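Ectonucleoside triphosphate diphosphohydrolase 4 (Homo sapiens, PDB 6WG5) belongs to the GDA1/CD39 family, whose two-domain fold is related to that of actin. Local coordinates at residues A[385-397]-A[429-442]. Sequence-based numbering, arbitrary orientation.
Sequences SEFYYCTEDVLRM and LYASHADLHRLKYQ
R438 reaches across from helix 436-442 and lays its guanidinium against helix 386-392, a worked example of one buried arginine organising the contact of a helix and the turn after it with a loop and the start of another helix. R438 NH2 donates to E386 OE1 at 2.7 Å, a salt bridge with the carboxylate met on its syn side and the two flat groups nearly coplanar. R438 NH1 donates to C390 SG, 3.4 Å away, and also to Q442 OE1, one turn further along its own helix. The anti chi1 of the arginine (164°) sets CG against D393 CB and V394 CG1, and the bends at chi2 and chi3 then turn the guanidinium toward E386. Q442 is thereby used at both ends of its amide: OE1 takes the arginine, while Q442 NE2 gives an almost straight bond to C390 O (3.1 Å). A water bridges Y389 O, V394 N and Q442 OE1.

Beside this network D393 OD2 accepts from H433 ND1 at 2.7 Å, with OD2 in the plane of the imidazole. The same imidazole forms an offset stack on Y389, centroids 4.6 Å apart and planes at 19°, so carboxylate and phenol ring together would limit its rotation. The backbone joins in through A431 N, which donates to D393 O (3.0 Å), and V394 CG1 sits over a face of the Y430 ring. Further out, D435 OD1 caps helix 436-442 by accepting from R438 N, and Y413 of helix 403-414 touches V394 and Q442. Helix 386-392 and the turn after it thus pack against loop 429-435 and the start of helix 436-442, the helix axes at 84°, where helix 386-392 follows sheet strand 381-385 in this actin-like GDA1/CD39 fold.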
loop_
_atom_site.group_PDB
_atom_site.type_symbol
_atom_site.label_atom_id
_atom_site.label_comp_id
_atom_site.label_asym_id
_atom_site.label_seq_id
_atom_site.Cartn_x
_atom_site.Cartn_y
_atom_site.Cartn_z
ATOM N N SER A 385 -4.951 6.319 2.170
ATOM C CA SER A 385 -4.341 7.625 1.898
ATOM C C SER A 385 -5.417 8.570 1.370
ATOM O O SER A 385 -6.433 8.759 2.059
ATOM C CB SER A 385 -3.134 7.415 0.984
ATOM O OG SER A 385 -2.104 6.727 1.669
ATOM N N GLU A 386 -5.250 9.176 0.191
ATOM C CA GLU A 386 -6.188 10.194 -0.270
ATOM C C GLU A 386 -7.616 9.670 -0.346
ATOM O O GLU A 386 -8.565 10.443 -0.169
ATOM C CB GLU A 386 -5.753 10.727 -1.635
ATOM C CG GLU A 386 -4.449 11.502 -1.603
ATOM C CD GLU A 386 -4.537 12.752 -0.751
ATOM O OE1 GLU A 386 -5.649 13.311 -0.631
ATOM O OE2 GLU A 386 -3.497 13.173 -0.198
ATOM N N PHE A 387 -7.797 8.374 -0.614
ATOM C CA PHE A 387 -9.145 7.818 -0.633
ATOM C C PHE A 387 -9.855 8.038 0.698
ATOM O O PHE A 387 -11.081 8.193 0.729
ATOM C CB PHE A 387 -9.100 6.330 -0.976
ATOM C CG PHE A 387 -8.788 6.052 -2.416
ATOM C CD1 PHE A 387 -9.764 6.205 -3.389
ATOM C CD2 PHE A 387 -7.521 5.640 -2.801
ATOM C CE1 PHE A 387 -9.481 5.954 -4.721
ATOM C CE2 PHE A 387 -7.232 5.388 -4.129
ATOM C CZ PHE A 387 -8.215 5.544 -5.090
ATOM N N TYR A 388 -9.107 8.062 1.800
ATOM C CA TYR A 388 -9.682 8.358 3.105
ATOM C C TYR A 388 -9.671 9.852 3.410
ATOM O O TYR A 388 -10.668 10.390 3.903
ATOM C CB TYR A 388 -8.921 7.601 4.195
ATOM C CG TYR A 388 -9.495 7.791 5.578
ATOM C CD1 TYR A 388 -10.618 7.086 5.986
ATOM C CD2 TYR A 388 -8.916 8.676 6.478
ATOM C CE1 TYR A 388 -11.148 7.253 7.251
ATOM C CE2 TYR A 388 -9.439 8.853 7.746
ATOM C CZ TYR A 388 -10.556 8.138 8.127
ATOM O OH TYR A 388 -11.085 8.308 9.387
ATOM N N TYR A 389 -8.560 10.533 3.125
ATOM C CA TYR A 389 -8.471 11.961 3.414
ATOM C C TYR A 389 -9.510 12.752 2.625
ATOM O O TYR A 389 -10.073 13.728 3.132
ATOM C CB TYR A 389 -7.064 12.469 3.102
ATOM C CG TYR A 389 -5.968 11.773 3.875
ATOM C CD1 TYR A 389 -6.146 11.412 5.204
ATOM C CD2 TYR A 389 -4.752 11.474 3.275
ATOM C CE1 TYR A 389 -5.145 10.777 5.913
ATOM C CE2 TYR A 389 -3.746 10.838 3.977
ATOM C CZ TYR A 389 -3.948 10.493 5.294
ATOM O OH TYR A 389 -2.950 9.859 5.997
ATOM N N CYS A 390 -9.781 12.345 1.384
ATOM C CA CYS A 390 -10.723 13.072 0.543
ATOM C C CYS A 390 -12.179 12.767 0.872
ATOM O O CYS A 390 -13.062 13.506 0.420
ATOM C CB CYS A 390 -10.461 12.761 -0.931
ATOM S SG CYS A 390 -8.931 13.480 -1.582
ATOM N N THR A 391 -12.454 11.708 1.633
ATOM C CA THR A 391 -13.815 11.414 2.067
ATOM C C THR A 391 -14.084 11.829 3.505
ATOM O O THR A 391 -15.235 12.112 3.846
ATOM C CB THR A 391 -14.123 9.916 1.926
ATOM O OG1 THR A 391 -13.163 9.147 2.663
ATOM C CG2 THR A 391 -14.107 9.489 0.465
ATOM N N GLU A 392 -13.056 11.884 4.352
ATOM C CA GLU A 392 -13.238 12.098 5.783
ATOM C C GLU A 392 -12.780 13.462 6.276
ATOM O O GLU A 392 -13.479 14.078 7.082
ATOM C CB GLU A 392 -12.489 11.016 6.571
ATOM C CG GLU A 392 -12.598 11.164 8.081
ATOM C CD GLU A 392 -14.034 11.174 8.562
ATOM O OE1 GLU A 392 -14.896 10.596 7.864
ATOM O OE2 GLU A 392 -14.301 11.763 9.632
ATOM N N ASP A 393 -11.628 13.958 5.820
ATOM C CA ASP A 393 -10.982 15.072 6.509
ATOM C C ASP A 393 -11.868 16.314 6.553
ATOM O O ASP A 393 -11.920 17.002 7.580
ATOM C CB ASP A 393 -9.637 15.386 5.856
ATOM C CG ASP A 393 -8.512 14.518 6.400
ATOM O OD1 ASP A 393 -8.809 13.482 7.035
ATOM O OD2 ASP A 393 -7.332 14.872 6.199
ATOM N N VAL A 394 -12.574 16.624 5.461
ATOM C CA VAL A 394 -13.496 17.751 5.435
ATOM C C VAL A 394 -14.922 17.319 5.117
ATOM O O VAL A 394 -15.878 17.865 5.680
ATOM C CB VAL A 394 -13.030 18.846 4.451
ATOM C CG1 VAL A 394 -11.641 19.330 4.819
ATOM C CG2 VAL A 394 -13.065 18.356 3.020
ATOM N N LEU A 395 -15.099 16.345 4.223
ATOM C CA LEU A 395 -16.443 15.865 3.919
ATOM C C LEU A 395 -17.004 14.976 5.022
ATOM O O LEU A 395 -18.227 14.834 5.123
ATOM C CB LEU A 395 -16.445 15.113 2.586
ATOM C CG LEU A 395 -15.864 15.887 1.400
ATOM C CD1 LEU A 395 -15.985 15.078 0.111
ATOM C CD2 LEU A 395 -16.536 17.251 1.244
ATOM N N ARG A 396 -16.143 14.374 5.844
ATOM C CA ARG A 396 -16.574 13.676 7.055
ATOM C C ARG A 396 -17.449 12.468 6.733
ATOM O O ARG A 396 -18.437 12.194 7.419
ATOM C CB ARG A 396 -17.305 14.634 7.998
ATOM C CG ARG A 396 -16.435 15.760 8.522
ATOM C CD ARG A 396 -15.425 15.250 9.535
ATOM N NE ARG A 396 -15.421 16.064 10.748
ATOM C CZ ARG A 396 -14.849 15.705 11.892
ATOM N NH1 ARG A 396 -14.231 14.535 11.994
ATOM N NH2 ARG A 396 -14.902 16.517 12.940
ATOM N N MET A 397 -17.084 11.730 5.690
ATOM C CA MET A 397 -17.803 10.517 5.322
ATOM C C MET A 397 -16.829 9.409 4.950
ATOM O O MET A 397 -17.035 8.675 3.978
ATOM C CB MET A 397 -18.785 10.782 4.185
ATOM C CG MET A 397 -18.234 11.634 3.065
ATOM S SD MET A 397 -19.378 11.703 1.678
ATOM C CE MET A 397 -20.818 12.446 2.447
ATOM N N LEU A 429 -14.208 22.843 12.619
ATOM C CA LEU A 429 -15.311 22.026 12.125
ATOM C C LEU A 429 -14.821 20.726 11.505
ATOM O O LEU A 429 -15.547 19.726 11.509
ATOM C CB LEU A 429 -16.124 22.817 11.102
ATOM C CG LEU A 429 -17.335 22.103 10.493
ATOM C CD1 LEU A 429 -18.421 21.882 11.539
ATOM C CD2 LEU A 429 -17.872 22.896 9.312
ATOM N N TYR A 430 -13.605 20.714 10.976
ATOM C CA TYR A 430 -13.106 19.584 10.215
ATOM C C TYR A 430 -12.231 18.696 11.095
ATOM O O TYR A 430 -11.965 18.994 12.262
ATOM C CB TYR A 430 -12.352 20.089 8.984
ATOM C CG TYR A 430 -13.190 21.020 8.140
ATOM C CD1 TYR A 430 -14.381 20.585 7.574
ATOM C CD2 TYR A 430 -12.801 22.333 7.918
ATOM C CE1 TYR A 430 -15.158 21.426 6.807
ATOM C CE2 TYR A 430 -13.574 23.185 7.148
ATOM C CZ TYR A 430 -14.752 22.724 6.596
ATOM O OH TYR A 430 -15.530 23.564 5.830
ATOM N N ALA A 431 -11.793 17.577 10.524
ATOM C CA ALA A 431 -10.971 16.634 11.268
ATOM C C ALA A 431 -9.671 17.295 11.704
ATOM O O ALA A 431 -9.100 18.118 10.984
ATOM C CB ALA A 431 -10.678 15.401 10.414
ATOM N N SER A 432 -9.200 16.928 12.899
ATOM C CA SER A 432 -7.958 17.494 13.413
ATOM C C SER A 432 -6.776 17.215 12.493
ATOM O O SER A 432 -5.755 17.907 12.588
ATOM C CB SER A 432 -7.674 16.946 14.812
ATOM O OG SER A 432 -7.625 15.530 14.805
ATOM N N HIS A 433 -6.888 16.221 11.608
ATOM C CA HIS A 433 -5.825 15.937 10.652
ATOM C C HIS A 433 -5.773 16.956 9.523
ATOM O O HIS A 433 -4.724 17.106 8.887
ATOM C CB HIS A 433 -6.012 14.533 10.068
ATOM C CG HIS A 433 -4.983 14.159 9.045
ATOM N ND1 HIS A 433 -5.233 14.192 7.689
ATOM C CD2 HIS A 433 -3.701 13.741 9.179
ATOM C CE1 HIS A 433 -4.151 13.812 7.033
ATOM N NE2 HIS A 433 -3.207 13.533 7.914
ATOM N N ALA A 434 -6.872 17.661 9.265
ATOM C CA ALA A 434 -6.959 18.537 8.106
ATOM C C ALA A 434 -6.240 19.852 8.377
ATOM O O ALA A 434 -6.496 20.515 9.386
ATOM C CB ALA A 434 -8.421 18.803 7.748
ATOM N N ASP A 435 -5.340 20.219 7.472
ATOM C CA ASP A 435 -4.617 21.480 7.517
ATOM C C ASP A 435 -5.093 22.372 6.373
ATOM O O ASP A 435 -6.021 22.033 5.634
ATOM C CB ASP A 435 -3.106 21.235 7.451
ATOM C CG ASP A 435 -2.703 20.374 6.269
ATOM O OD1 ASP A 435 -3.532 20.190 5.353
ATOM O OD2 ASP A 435 -1.552 19.887 6.253
ATOM N N LEU A 436 -4.446 23.531 6.229
ATOM C CA LEU A 436 -4.854 24.471 5.191
ATOM C C LEU A 436 -4.596 23.919 3.796
ATOM O O LEU A 436 -5.340 24.235 2.860
ATOM C CB LEU A 436 -4.135 25.805 5.381
ATOM C CG LEU A 436 -4.714 26.683 6.493
ATOM C CD1 LEU A 436 -3.773 27.831 6.815
ATOM C CD2 LEU A 436 -6.099 27.213 6.119
ATOM N N HIS A 437 -3.556 23.100 3.631
ATOM C CA HIS A 437 -3.332 22.443 2.347
ATOM C C HIS A 437 -4.508 21.542 1.988
ATOM O O HIS A 437 -4.963 21.530 0.839
ATOM C CB HIS A 437 -2.030 21.643 2.396
ATOM C CG HIS A 437 -1.592 21.111 1.068
ATOM N ND1 HIS A 437 -2.159 19.999 0.486
ATOM C CD2 HIS A 437 -0.630 21.535 0.212
ATOM C CE1 HIS A 437 -1.573 19.763 -0.674
ATOM N NE2 HIS A 437 -0.642 20.682 -0.864
ATOM N N ARG A 438 -5.014 20.782 2.961
ATOM C CA ARG A 438 -6.203 19.971 2.727
ATOM C C ARG A 438 -7.393 20.843 2.348
ATOM O O ARG A 438 -8.145 20.517 1.423
ATOM C CB ARG A 438 -6.516 19.140 3.974
ATOM C CG ARG A 438 -7.921 18.549 4.024
ATOM C CD ARG A 438 -8.222 17.680 2.817
ATOM N NE ARG A 438 -7.178 16.690 2.573
ATOM C CZ ARG A 438 -7.150 15.874 1.523
ATOM N NH1 ARG A 438 -8.114 15.920 0.609
ATOM N NH2 ARG A 438 -6.153 15.010 1.384
ATOM N N LEU A 439 -7.576 21.961 3.054
ATOM C CA LEU A 439 -8.712 22.834 2.780
ATOM C C LEU A 439 -8.646 23.397 1.365
ATOM O O LEU A 439 -9.677 23.561 0.701
ATOM C CB LEU A 439 -8.746 23.967 3.807
ATOM C CG LEU A 439 -10.070 24.720 3.940
ATOM C CD1 LEU A 439 -11.085 23.892 4.724
ATOM C CD2 LEU A 439 -9.848 26.069 4.600
ATOM N N LYS A 440 -7.438 23.691 0.883
ATOM C CA LYS A 440 -7.276 24.344 -0.410
ATOM C C LYS A 440 -7.387 23.360 -1.568
ATOM O O LYS A 440 -7.991 23.680 -2.597
ATOM C CB LYS A 440 -5.928 25.061 -0.447
ATOM C CG LYS A 440 -5.529 25.625 -1.796
ATOM C CD LYS A 440 -4.335 26.556 -1.634
ATOM C CE LYS A 440 -3.782 27.034 -2.963
ATOM N NZ LYS A 440 -2.493 27.761 -2.765
ATOM N N TYR A 441 -6.818 22.163 -1.424
ATOM C CA TYR A 441 -6.718 21.215 -2.527
ATOM C C TYR A 441 -7.704 20.058 -2.409
ATOM O O TYR A 441 -7.624 19.110 -3.199
ATOM C CB TYR A 441 -5.285 20.686 -2.625
ATOM C CG TYR A 441 -4.290 21.771 -2.964
ATOM C CD1 TYR A 441 -4.254 22.328 -4.235
ATOM C CD2 TYR A 441 -3.395 22.245 -2.015
ATOM C CE1 TYR A 441 -3.357 23.326 -4.553
ATOM C CE2 TYR A 441 -2.487 23.246 -2.326
ATOM C CZ TYR A 441 -2.474 23.782 -3.597
ATOM O OH TYR A 441 -1.578 24.777 -3.923
ATOM N N GLN A 442 -8.636 20.115 -1.455
ATOM C CA GLN A 442 -9.660 19.079 -1.351
ATOM C C GLN A 442 -10.427 18.927 -2.658
ATOM O O GLN A 442 -10.728 17.806 -3.083
ATOM C CB GLN A 442 -10.620 19.408 -0.205
ATOM C CG GLN A 442 -11.984 18.706 -0.269
ATOM C CD GLN A 442 -11.907 17.220 0.030
ATOM O OE1 GLN A 442 -10.943 16.740 0.627
ATOM N NE2 GLN A 442 -12.929 16.484 -0.385
HETATM O O HOH W 1 -12.501 15.222 2.821
HETATM O O HOH W 2 -5.354 16.263 5.481
#